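Local coordinates for protein coclaurine N-methyltransferase (Coptis japonica, PDB 6GKV) that catalyses the N-methylation of coclaurine in alkaloid biosynthesis, probably with S-adenosyl-L-methionine as the methyl donor, at residues H140-Y145 against R170-V175; L36-K41 against F233-E238; K83-S88 against K293-N298; N155-K160 against V177-I182. One frame throughout, in Å; residues are numbered along the deposited sequence.

Overall arrangement
Contact 4 is the one that touches the bound S-adenosyl-L-homocysteine, the product of the methyl donor, by its adenine and ribose. Contact 1 belongs to the same Rossmann-type layer and adjoins contact 4 in sequence, with centres 19 Å apart. Contact 3 lies near both ligands without touching either. The side chain of Asn-86 is about 7 Å from the bound S-adenosyl-L-homocysteine, and that of Met-85 is about 9 Å from N-methylheliamine. Contact 2 joins the N-terminal helical part to the short sheet next to the substrate pocket. In contact 2 the side chain of Tyr-235 is about 7 Å from the bound N-methylheliamine. Contacts 1 and 2 lie on opposite sides of the chain's centre, with centres 41 Å apart.

Contact 1 of 4, residues H140-Y145 against R170-V175; sequences HVAQKY and RNLLNV
Arg-170 meets the amide oxygen of Gln-143 almost head-on. NH1 donates to Gln-143 OE1 over 3.2 Å, and the C=O...donor angle is 173°. The oxygen lies near the guanidinium plane, but the two flat groups are turned 64° against each other. Their side chains cross at about a right angle. Gln-143 starts away from the loop, and its extended chain carries the amide back to it. Arg-170 NH2 forms a salt bridge with Glu-166, so the guanidinium is gripped from two residues and its rotation is limited.

Most of the rest is apolar. Leu-172 crosses Gln-143, with its CD2 methyl 3.7 Å from Gln-143 CG. The other methyl, CD1, reaches Ala-142 CB at 3.9 Å. Val-175 presses CG2 on the same Ala-142 CB at 3.6 Å, and it also packs on Val-150 of strand 149-154. Before the loop, Asn-171 takes a positive phi and closes helix 157-168 with a Schellman motif.

The contact joins the end of helix 136-143 to the turn that leads into strand 176-179. Such packing between neighbouring beta-alpha-beta units is typical of the Rossmann-like methyltransferase fold.

Contact 2 of 4, residues L36-K41 against F233-E238; sequences LQWGYK and FAYHYE
Phe-233 and Tyr-235 share a chi1 near +60° (53° and 56°), which sets CG between the backbone N and the carbonyl carbon. Both rings are thereby directed at the end of helix 21-39. Phe-233 slides its ring under Gly-39. The glycine CA sits over the ring centre, 3.4 Å from the Phe-233 centroid, as a CH-pi contact. The carbonyl carbon of Gly-39 follows over the same face, with its C atom 3.3 Å from Phe-233 CD2. At the ring edge, Leu-36 brings CD2 to 3.8 Å from Phe-233 CZ.

The Phe-233 ring then turns its edge to the face of Tyr-40. The planes are at 88° and CE2 lies over the centre of the tyrosine ring, a T-shaped pair with centroids 5.4 Å apart. Further along, Trp-38 points the edge of its six-membered ring at the face of Tyr-235 in an offset edge-to-face pair. Its CH2 is 3.6 Å from Tyr-235 CB.

The hydroxyls turn elsewhere: Tyr-40 OH bonds to Glu-341, and Tyr-235 OH to Trp-342. His-230 stacks on Phe-233. No hydrogen bond crosses between the two segments. The end of helix 21-39 and the segment entering strand 235-236 are joined by ring, CH-pi and apolar contacts, so their fit depends on shape and ring orientation.

Contact 3 of 4, residues K83-S88 against K293-N298; sequences KIMNGS and KRLDAN
Met-85 and Leu-295 make the apolar part of the contact. Their side chains meet at a slant, and Met-85 CG is 3.8 Å from Leu-295 CD2. The sulfur follows alongside, with Met-85 SD 3.9 Å from the same CD2. An extended start to the Met-85 chain (chi1 -169°) brings CG and SD alongside Leu-295. Trp-323 of helix 313-335 packs on both residues. A second touch is made by Ile-84: CG2 is 3.6 Å from Asn-298 CB and equally near its amide nitrogen. Ile-84 continues onto helix 299-309 at Val-301, Ile-302 and Met-305.

The polar part centres on Arg-294. Its chain runs extended from CG to NE along the carbonyls that end helix 79-85. The aliphatic stem lies on them: CB is 3.4 Å from Ile-84 O, and CD is 3.2 Å from Met-85 O. Ile-84 O also lies near the guanidinium plane, at its edge. Gly-87 CA sits over one face of the same group, offset toward the rim. A positive group beside these carbonyls would probably suit the partial negative charge of the helix end. Arg-294 also has a long, weak ion pair with Asp-105.

Asn-86 comes close to Gly-92, a residue of the S-adenosyl-L-homocysteine site. Helix 281-297 itself supplies Phe-284 and Asn-288 to the N-methylheliamine pocket. The contact is thus helix packing beside the cofactor and substrate sites of this methyltransferase fold.

Contact 4 of 4, residues N155-K160 against V177-I182; sequences NSVSQK and VKLADI. With SAH (S-adenosyl-L-homocysteine), chain C.
Lys-160 and Val-177 slide past each other in opposite directions, with Lys-160 CG 3.8 Å from Val-177 CG1. The lysine leaves its helix extended (chi1 -172°), which lays its methylenes along Val-177 and across Leu-179. A turn at chi4 then takes NZ to a salt bridge with Glu-164. Leu-179 crosses this lysine at about a right angle, with its CB 3.9 Å from Lys-160 CD. The methyls of Leu-179 lie under the start of helix 157-168. CD1 is 3.5 Å from the carbonyl carbon of Ser-156, and CD2 meets Val-157 CG1 obliquely at 3.9 Å. Ser-156 is the N-cap of that helix. Its OG takes a weak bond from Gln-159 N, and its stronger partner is the backbone carbonyl O of Tyr-75.

Past these residues both segments turn to S-adenosyl-L-homocysteine. Asn-155 comes over one face of the adenine. Ile-182 lies on the other side of the plane, offset toward the C2 edge, with CD1 3.4 Å from C2 of the ligand. The edge of the base is read by two groups. Asp-181 OD1 accepts from N6 over 3.3 Å, at a donor angle of 152°. Ile-182 N makes a weak bond to N1. Gln-159 stretches to the ribose, where OE1 accepts from O3' and O2', though the position of OE1 is less certain.

Residues of strand ends and a helix start thus line one cofactor site. This is typical of the Rossmann-like, AdoMet-dependent methyltransferase fold, in the beta-alpha-beta unit of strand 149-154, helix 157-168 and strand 176-179.

Contact 1 of 4, residues H140-Y145 against R170-V175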
# COMPACT_ATOMS: atom_id res chain seq x y z
N HIS A 140 16.60 10.18 25.17
CA HIS A 140 17.31 8.94 24.86
C HIS A 140 18.34 9.16 23.77
O HIS A 140 19.50 8.76 23.90
CB HIS A 140 16.31 7.86 24.45
CG HIS A 140 16.94 6.55 24.09
ND1 HIS A 140 17.32 6.23 22.81
CD2 HIS A 140 17.23 5.46 24.85
CE1 HIS A 140 17.83 5.01 22.79
NE2 HIS A 140 17.79 4.52 24.02
N VAL A 141 17.91 9.80 22.69
CA VAL A 141 18.81 10.14 21.59
C VAL A 141 19.86 11.14 22.08
O VAL A 141 21.05 11.01 21.76
CB VAL A 141 18.04 10.72 20.38
CG1 VAL A 141 18.99 11.32 19.34
CG2 VAL A 141 17.17 9.65 19.75
N ALA A 142 19.43 12.13 22.86
CA ALA A 142 20.35 13.12 23.39
C ALA A 142 21.45 12.43 24.17
O ALA A 142 22.62 12.78 24.04
CB ALA A 142 19.63 14.13 24.28
N GLN A 143 21.07 11.42 24.96
CA GLN A 143 21.99 10.91 25.94
C GLN A 143 23.23 10.31 25.34
O GLN A 143 24.30 10.91 25.49
CB GLN A 143 21.30 9.94 26.91
CG GLN A 143 21.08 10.70 28.18
CD GLN A 143 20.49 9.93 29.31
OE1 GLN A 143 19.29 10.03 29.57
NE2 GLN A 143 21.33 9.21 30.05
N LYS A 144 23.14 9.17 24.68
CA LYS A 144 24.39 8.67 24.11
C LYS A 144 24.48 8.80 22.59
O LYS A 144 24.88 7.88 21.88
CB LYS A 144 24.66 7.22 24.56
CG LYS A 144 24.95 7.09 26.06
CD LYS A 144 25.99 8.12 26.55
CE LYS A 144 27.43 7.89 26.11
NZ LYS A 144 28.34 8.88 26.79
N TYR A 145 24.08 9.97 22.11
CA TYR A 145 24.69 10.57 20.94
C TYR A 145 25.06 12.00 21.33
O TYR A 145 24.38 12.95 20.93
CB TYR A 145 23.77 10.58 19.73
CG TYR A 145 23.30 9.23 19.22
CD1 TYR A 145 24.18 8.36 18.57
CD2 TYR A 145 21.97 8.85 19.34
CE1 TYR A 145 23.73 7.13 18.08
CE2 TYR A 145 21.52 7.63 18.86
CZ TYR A 145 22.41 6.78 18.23
OH TYR A 145 21.94 5.58 17.76
N ARG A 170 19.88 15.53 34.04
CA ARG A 170 20.70 14.40 33.58
C ARG A 170 21.97 14.90 32.90
O ARG A 170 22.69 14.13 32.26
CB ARG A 170 19.91 13.50 32.62
CG ARG A 170 18.78 12.69 33.26
CD ARG A 170 18.15 11.73 32.26
NE ARG A 170 16.73 11.51 32.53
CZ ARG A 170 15.88 10.96 31.67
NH1 ARG A 170 16.31 10.56 30.48
NH2 ARG A 170 14.60 10.79 31.99
N ASN A 171 22.22 16.19 33.04
CA ASN A 171 23.43 16.84 32.53
C ASN A 171 23.56 16.68 31.02
O ASN A 171 24.49 16.02 30.54
CB ASN A 171 24.67 16.30 33.24
CG ASN A 171 25.89 17.17 33.01
OD1 ASN A 171 25.83 18.18 32.32
ND2 ASN A 171 27.00 16.77 33.62
N LEU A 172 22.63 17.27 30.28
CA LEU A 172 22.61 17.16 28.83
C LEU A 172 22.66 18.52 28.13
O LEU A 172 21.79 19.38 28.34
CB LEU A 172 21.36 16.39 28.36
CG LEU A 172 21.30 14.87 28.59
CD1 LEU A 172 19.94 14.32 28.20
CD2 LEU A 172 22.38 14.14 27.83
N LEU A 173 23.68 18.71 27.31
CA LEU A 173 23.75 19.86 26.42
C LEU A 173 22.59 19.82 25.44
O LEU A 173 21.72 20.69 25.44
CB LEU A 173 25.09 19.88 25.64
CG LEU A 173 25.46 21.02 24.66
CD1 LEU A 173 26.96 21.07 24.45
CD2 LEU A 173 24.77 20.92 23.29
N ASN A 174 22.58 18.76 24.64
CA ASN A 174 21.90 18.69 23.36
C ASN A 174 20.47 19.19 23.32
O ASN A 174 20.05 19.82 22.35
CB ASN A 174 21.91 17.26 22.87
CG ASN A 174 23.12 16.51 23.33
OD1 ASN A 174 23.01 15.43 23.90
ND2 ASN A 174 24.31 17.08 23.09
N VAL A 175 19.71 18.89 24.37
CA VAL A 175 18.27 19.07 24.31
C VAL A 175 17.86 20.52 24.25
O VAL A 175 18.28 21.34 25.06
CB VAL A 175 17.57 18.43 25.51
CG1 VAL A 175 16.06 18.57 25.34
CG2 VAL A 175 17.97 16.97 25.63

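Contact 2 of 4, residues L36-K41 against F233-E238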
# COMPACT_ATOMS: atom_id res chain seq x y z
N LEU A 36 -14.44 -4.28 12.47
CA LEU A 36 -13.88 -5.16 11.45
C LEU A 36 -14.91 -5.45 10.35
O LEU A 36 -14.59 -5.47 9.16
CB LEU A 36 -13.39 -6.46 12.06
CG LEU A 36 -12.16 -6.33 12.96
CD1 LEU A 36 -11.61 -7.71 13.25
CD2 LEU A 36 -11.10 -5.45 12.31
N GLN A 37 -16.15 -5.65 10.76
CA GLN A 37 -17.20 -6.04 9.83
C GLN A 37 -17.55 -4.87 8.93
O GLN A 37 -17.84 -5.04 7.75
CB GLN A 37 -18.43 -6.52 10.61
CG GLN A 37 -19.63 -6.88 9.77
CD GLN A 37 -19.47 -8.22 9.08
OE1 GLN A 37 -19.07 -9.20 9.70
NE2 GLN A 37 -19.79 -8.26 7.79
N TRP A 38 -17.51 -3.68 9.50
CA TRP A 38 -17.80 -2.44 8.80
C TRP A 38 -16.60 -2.04 7.94
O TRP A 38 -16.75 -1.47 6.87
CB TRP A 38 -18.15 -1.35 9.82
CG TRP A 38 -18.12 0.05 9.32
CD1 TRP A 38 -19.20 0.81 8.95
CD2 TRP A 38 -16.97 0.89 9.18
NE1 TRP A 38 -18.78 2.06 8.56
CE2 TRP A 38 -17.42 2.14 8.70
CE3 TRP A 38 -15.58 0.70 9.38
CZ2 TRP A 38 -16.54 3.20 8.42
CZ3 TRP A 38 -14.72 1.75 9.11
CH2 TRP A 38 -15.19 2.97 8.63
N GLY A 39 -15.41 -2.38 8.43
CA GLY A 39 -14.17 -2.10 7.73
C GLY A 39 -13.81 -2.96 6.53
O GLY A 39 -13.48 -2.43 5.47
N TYR A 40 -13.86 -4.29 6.67
CA TYR A 40 -13.51 -5.16 5.54
C TYR A 40 -14.56 -5.10 4.43
O TYR A 40 -15.75 -4.91 4.70
CB TYR A 40 -13.30 -6.62 6.00
CG TYR A 40 -11.96 -6.84 6.68
CD1 TYR A 40 -10.74 -6.61 6.01
CD2 TYR A 40 -11.90 -7.29 7.99
CE1 TYR A 40 -9.51 -6.82 6.66
CE2 TYR A 40 -10.69 -7.50 8.63
CZ TYR A 40 -9.51 -7.27 7.98
OH TYR A 40 -8.34 -7.47 8.70
N LYS A 41 -14.12 -5.24 3.18
CA LYS A 41 -15.02 -5.16 2.04
C LYS A 41 -15.04 -6.47 1.25
O LYS A 41 -14.04 -7.20 1.19
CB LYS A 41 -14.64 -4.00 1.11
CG LYS A 41 -14.86 -2.62 1.72
CD LYS A 41 -16.32 -2.40 2.07
CE LYS A 41 -16.53 -1.09 2.83
NZ LYS A 41 -17.95 -0.87 3.29
N PHE A 233 -7.79 -1.40 6.33
CA PHE A 233 -8.64 -0.25 6.07
C PHE A 233 -8.26 0.96 6.91
O PHE A 233 -7.39 0.89 7.78
CB PHE A 233 -10.14 -0.59 6.25
CG PHE A 233 -10.52 -1.23 7.58
CD1 PHE A 233 -10.74 -0.46 8.70
CD2 PHE A 233 -10.75 -2.61 7.66
CE1 PHE A 233 -11.12 -1.04 9.91
CE2 PHE A 233 -11.13 -3.19 8.88
CZ PHE A 233 -11.31 -2.41 9.99
N ALA A 234 -8.84 2.10 6.58
CA ALA A 234 -8.52 3.33 7.29
C ALA A 234 -9.82 4.03 7.63
O ALA A 234 -10.83 3.83 6.95
CB ALA A 234 -7.62 4.23 6.44
N TYR A 235 -9.82 4.84 8.69
CA TYR A 235 -11.06 5.53 9.07
C TYR A 235 -10.91 6.63 10.11
O TYR A 235 -10.09 6.55 11.03
CB TYR A 235 -12.11 4.52 9.56
CG TYR A 235 -11.69 3.62 10.72
CD1 TYR A 235 -10.77 2.60 10.54
CD2 TYR A 235 -12.26 3.77 11.98
CE1 TYR A 235 -10.40 1.76 11.60
CE2 TYR A 235 -11.91 2.95 13.03
CZ TYR A 235 -10.98 1.94 12.83
OH TYR A 235 -10.62 1.12 13.87
N HIS A 236 -11.71 7.67 9.91
CA HIS A 236 -11.96 8.67 10.96
C HIS A 236 -12.47 7.93 12.20
O HIS A 236 -13.32 7.04 12.08
CB HIS A 236 -13.02 9.70 10.53
CG HIS A 236 -12.57 10.67 9.48
ND1 HIS A 236 -11.75 11.75 9.77
CD2 HIS A 236 -12.89 10.78 8.17
CE1 HIS A 236 -11.56 12.45 8.67
NE2 HIS A 236 -12.24 11.89 7.68
N TYR A 237 -11.97 8.27 13.39
CA TYR A 237 -12.52 7.62 14.59
C TYR A 237 -13.83 8.32 14.96
O TYR A 237 -13.86 9.15 15.85
CB TYR A 237 -11.49 7.56 15.76
CG TYR A 237 -11.58 6.21 16.45
CD1 TYR A 237 -11.86 5.10 15.68
CD2 TYR A 237 -11.34 6.01 17.83
CE1 TYR A 237 -11.99 3.87 16.21
CE2 TYR A 237 -11.44 4.70 18.38
CZ TYR A 237 -11.77 3.65 17.55
OH TYR A 237 -11.92 2.34 17.96
N GLU A 238 -14.88 7.99 14.19
CA GLU A 238 -16.27 8.44 14.41
C GLU A 238 -17.17 7.22 14.59
O GLU A 238 -16.93 6.21 13.96
CB GLU A 238 -16.80 9.27 13.24
CG GLU A 238 -15.88 10.36 12.71
CD GLU A 238 -16.30 10.89 11.34
OE1 GLU A 238 -17.16 10.26 10.68
OE2 GLU A 238 -15.76 11.95 10.91

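Contact 3 of 4, residues K83-S88 against K293-N298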
# COMPACT_ATOMS: atom_id res chain seq x y z
N LYS A 83 4.51 9.37 35.72
CA LYS A 83 5.63 8.57 36.23
C LYS A 83 5.14 7.30 36.92
O LYS A 83 5.91 6.33 37.06
CB LYS A 83 6.52 9.36 37.18
CG LYS A 83 6.48 10.88 36.99
CD LYS A 83 7.61 11.57 37.76
CE LYS A 83 8.96 11.32 37.08
NZ LYS A 83 9.95 12.42 37.35
N ILE A 84 3.89 7.29 37.35
CA ILE A 84 3.30 6.11 37.96
C ILE A 84 2.76 5.16 36.88
O ILE A 84 3.05 3.95 36.89
CB ILE A 84 2.20 6.51 38.93
CG1 ILE A 84 2.79 7.32 40.09
CG2 ILE A 84 1.51 5.29 39.50
CD1 ILE A 84 1.75 7.98 40.96
N MET A 85 1.99 5.70 35.94
CA MET A 85 1.40 4.86 34.91
C MET A 85 2.44 4.44 33.87
O MET A 85 2.49 3.27 33.50
CB MET A 85 0.23 5.55 34.24
CG MET A 85 -0.58 4.60 33.36
SD MET A 85 -2.02 5.32 32.57
CE MET A 85 -1.28 6.11 31.13
N ASN A 86 3.24 5.39 33.38
CA ASN A 86 4.27 5.08 32.38
C ASN A 86 5.51 4.52 33.06
O ASN A 86 5.64 4.60 34.29
CB ASN A 86 4.65 6.32 31.56
CG ASN A 86 3.49 6.88 30.74
OD1 ASN A 86 2.37 6.36 30.78
ND2 ASN A 86 3.76 7.97 30.01
N GLY A 87 6.42 3.94 32.27
CA GLY A 87 7.70 3.45 32.77
C GLY A 87 8.70 4.58 32.97
O GLY A 87 8.32 5.74 33.01
N SER A 88 9.99 4.23 33.06
CA SER A 88 11.05 5.19 33.41
C SER A 88 11.23 6.39 32.48
O SER A 88 11.67 7.45 32.93
CB SER A 88 12.39 4.48 33.50
OG SER A 88 12.50 3.69 34.66
N LYS A 293 -1.79 -2.33 34.91
CA LYS A 293 -1.26 -2.94 36.14
C LYS A 293 -0.70 -1.88 37.08
O LYS A 293 -0.82 -1.98 38.29
CB LYS A 293 -0.15 -3.95 35.85
CG LYS A 293 -0.60 -5.34 35.38
CD LYS A 293 0.64 -6.17 34.97
CE LYS A 293 0.26 -7.40 34.16
NZ LYS A 293 1.44 -8.04 33.48
N ARG A 294 -0.07 -0.86 36.50
CA ARG A 294 0.58 0.17 37.30
C ARG A 294 -0.43 1.09 37.95
O ARG A 294 -0.18 1.58 39.04
CB ARG A 294 1.56 0.97 36.45
CG ARG A 294 2.83 0.19 36.20
CD ARG A 294 3.75 0.86 35.20
NE ARG A 294 4.99 0.11 35.14
CZ ARG A 294 6.15 0.55 35.62
NH1 ARG A 294 6.23 1.75 36.17
NH2 ARG A 294 7.22 -0.22 35.53
N LEU A 295 -1.55 1.34 37.29
CA LEU A 295 -2.64 2.09 37.91
C LEU A 295 -3.10 1.38 39.18
O LEU A 295 -2.79 1.82 40.29
CB LEU A 295 -3.81 2.25 36.94
CG LEU A 295 -3.57 3.19 35.76
CD1 LEU A 295 -4.84 3.39 34.95
CD2 LEU A 295 -3.04 4.51 36.29
N ASP A 296 -3.79 0.26 39.01
CA ASP A 296 -4.36 -0.55 40.10
C ASP A 296 -3.44 -0.84 41.29
O ASP A 296 -3.90 -1.06 42.41
CB ASP A 296 -4.85 -1.89 39.53
CG ASP A 296 -5.91 -1.71 38.47
OD1 ASP A 296 -6.63 -0.69 38.53
OD2 ASP A 296 -6.01 -2.59 37.58
N ALA A 297 -2.14 -0.87 41.04
CA ALA A 297 -1.18 -1.17 42.09
C ALA A 297 -0.81 0.09 42.88
O ALA A 297 -0.25 0.01 43.98
CB ALA A 297 0.07 -1.82 41.48
N ASN A 298 -1.13 1.26 42.33
CA ASN A 298 -0.80 2.50 43.02
C ASN A 298 -2.02 3.38 43.18
O ASN A 298 -1.92 4.61 43.10
CB ASN A 298 0.27 3.28 42.26
CG ASN A 298 1.47 2.43 41.93
OD1 ASN A 298 2.37 2.23 42.75
ND2 ASN A 298 1.49 1.92 40.71

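Contact 4 of 4, residues N155-K160 against V177-I182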
# COMPACT_ATOMS: atom_id res chain seq x y z
N ASN A 155 3.08 21.48 21.71
CA ASN A 155 2.15 22.57 21.98
C ASN A 155 1.61 22.49 23.41
O ASN A 155 0.60 23.11 23.74
CB ASN A 155 1.00 22.57 20.97
CG ASN A 155 0.13 21.32 21.08
OD1 ASN A 155 0.55 20.30 21.63
ND2 ASN A 155 -1.08 21.41 20.53
N SER A 156 2.31 21.72 24.24
CA SER A 156 1.86 21.39 25.59
C SER A 156 2.81 21.96 26.64
O SER A 156 3.94 21.49 26.80
CB SER A 156 1.73 19.86 25.74
OG SER A 156 1.66 19.45 27.08
N VAL A 157 2.36 23.00 27.34
CA VAL A 157 3.17 23.69 28.34
C VAL A 157 3.68 22.75 29.42
O VAL A 157 4.70 23.02 30.04
CB VAL A 157 2.39 24.82 29.01
CG1 VAL A 157 2.01 25.89 28.00
CG2 VAL A 157 1.15 24.27 29.70
N SER A 158 2.97 21.65 29.63
CA SER A 158 3.37 20.65 30.61
C SER A 158 4.50 19.76 30.09
O SER A 158 5.30 19.24 30.87
CB SER A 158 2.15 19.81 30.99
OG SER A 158 2.52 18.56 31.52
N GLN A 159 4.59 19.58 28.77
CA GLN A 159 5.61 18.72 28.18
C GLN A 159 6.94 19.47 27.97
O GLN A 159 8.02 18.89 28.17
CB GLN A 159 5.09 18.11 26.87
CG GLN A 159 3.95 17.12 27.09
CD GLN A 159 3.41 16.48 25.81
OE1 GLN A 159 3.90 16.75 24.72
NE2 GLN A 159 2.41 15.61 25.95
N LYS A 160 6.87 20.74 27.62
CA LYS A 160 8.06 21.59 27.62
C LYS A 160 8.64 21.71 29.03
O LYS A 160 9.87 21.80 29.20
CB LYS A 160 7.73 22.97 27.06
CG LYS A 160 8.93 23.88 26.83
CD LYS A 160 8.47 25.31 26.58
CE LYS A 160 9.57 26.17 25.97
NZ LYS A 160 10.80 26.16 26.79
N VAL A 177 14.00 22.59 23.52
CA VAL A 177 12.56 22.35 23.37
C VAL A 177 11.78 23.59 22.97
O VAL A 177 11.93 24.65 23.57
CB VAL A 177 11.95 21.80 24.67
CG1 VAL A 177 10.51 21.37 24.43
CG2 VAL A 177 12.77 20.65 25.21
N LYS A 178 10.92 23.44 21.96
CA LYS A 178 10.14 24.56 21.42
C LYS A 178 8.64 24.36 21.64
O LYS A 178 8.12 23.28 21.38
CB LYS A 178 10.40 24.72 19.91
CG LYS A 178 11.86 24.77 19.49
CD LYS A 178 11.96 25.14 18.01
CE LYS A 178 13.39 25.51 17.61
NZ LYS A 178 14.01 26.48 18.56
N LEU A 179 7.95 25.41 22.09
CA LEU A 179 6.50 25.31 22.26
C LEU A 179 5.76 25.89 21.04
O LEU A 179 5.76 27.11 20.83
CB LEU A 179 6.06 26.01 23.54
CG LEU A 179 4.67 25.69 24.08
CD1 LEU A 179 4.63 24.34 24.81
CD2 LEU A 179 4.23 26.81 24.99
N ALA A 180 5.13 25.02 20.25
CA ALA A 180 4.49 25.43 18.99
C ALA A 180 3.33 24.53 18.57
O ALA A 180 3.33 23.33 18.85
CB ALA A 180 5.52 25.46 17.87
N ASP A 181 2.34 25.11 17.90
CA ASP A 181 1.31 24.33 17.23
C ASP A 181 1.90 23.92 15.88
O ASP A 181 2.20 24.76 15.04
CB ASP A 181 0.01 25.13 17.06
CG ASP A 181 -1.09 24.35 16.34
OD1 ASP A 181 -1.07 23.11 16.34
OD2 ASP A 181 -2.00 24.99 15.76
N ILE A 182 2.11 22.62 15.70
CA ILE A 182 2.73 22.12 14.49
C ILE A 182 1.82 22.39 13.29
O ILE A 182 2.29 22.55 12.16
CB ILE A 182 3.07 20.62 14.64
CG1 ILE A 182 4.07 20.45 15.79
CG2 ILE A 182 3.65 20.04 13.34
CD1 ILE A 182 4.41 19.01 16.12
N SAH C . 5.60 11.27 20.78
CA SAH C . 5.37 11.10 22.21
CB SAH C . 3.89 11.27 22.53
CG SAH C . 2.91 10.79 21.47
SD SAH C . 1.21 11.26 21.89
C SAH C . 5.84 9.75 22.71
O SAH C . 6.07 8.87 21.88
OXT SAH C . 6.00 9.52 23.92
C5' SAH C . 1.15 12.60 20.66
C4' SAH C . 2.08 13.78 20.97
O4' SAH C . 1.93 14.79 19.98
C3' SAH C . 1.79 14.43 22.31
O3' SAH C . 3.00 14.84 22.89
C2' SAH C . 1.01 15.68 21.98
O2' SAH C . 1.32 16.67 22.94
C1' SAH C . 1.54 16.02 20.59
N9 SAH C . 0.56 16.75 19.75
C8 SAH C . -0.74 16.41 19.46
N7 SAH C . -1.26 17.36 18.65
C5 SAH C . -0.31 18.31 18.42
C6 SAH C . -0.30 19.50 17.68
N6 SAH C . -1.39 19.91 17.01
N1 SAH C . 0.85 20.26 17.64
C2 SAH C . 1.97 19.86 18.34
N3 SAH C . 1.96 18.69 19.07
C4 SAH C . 0.83 17.93 19.11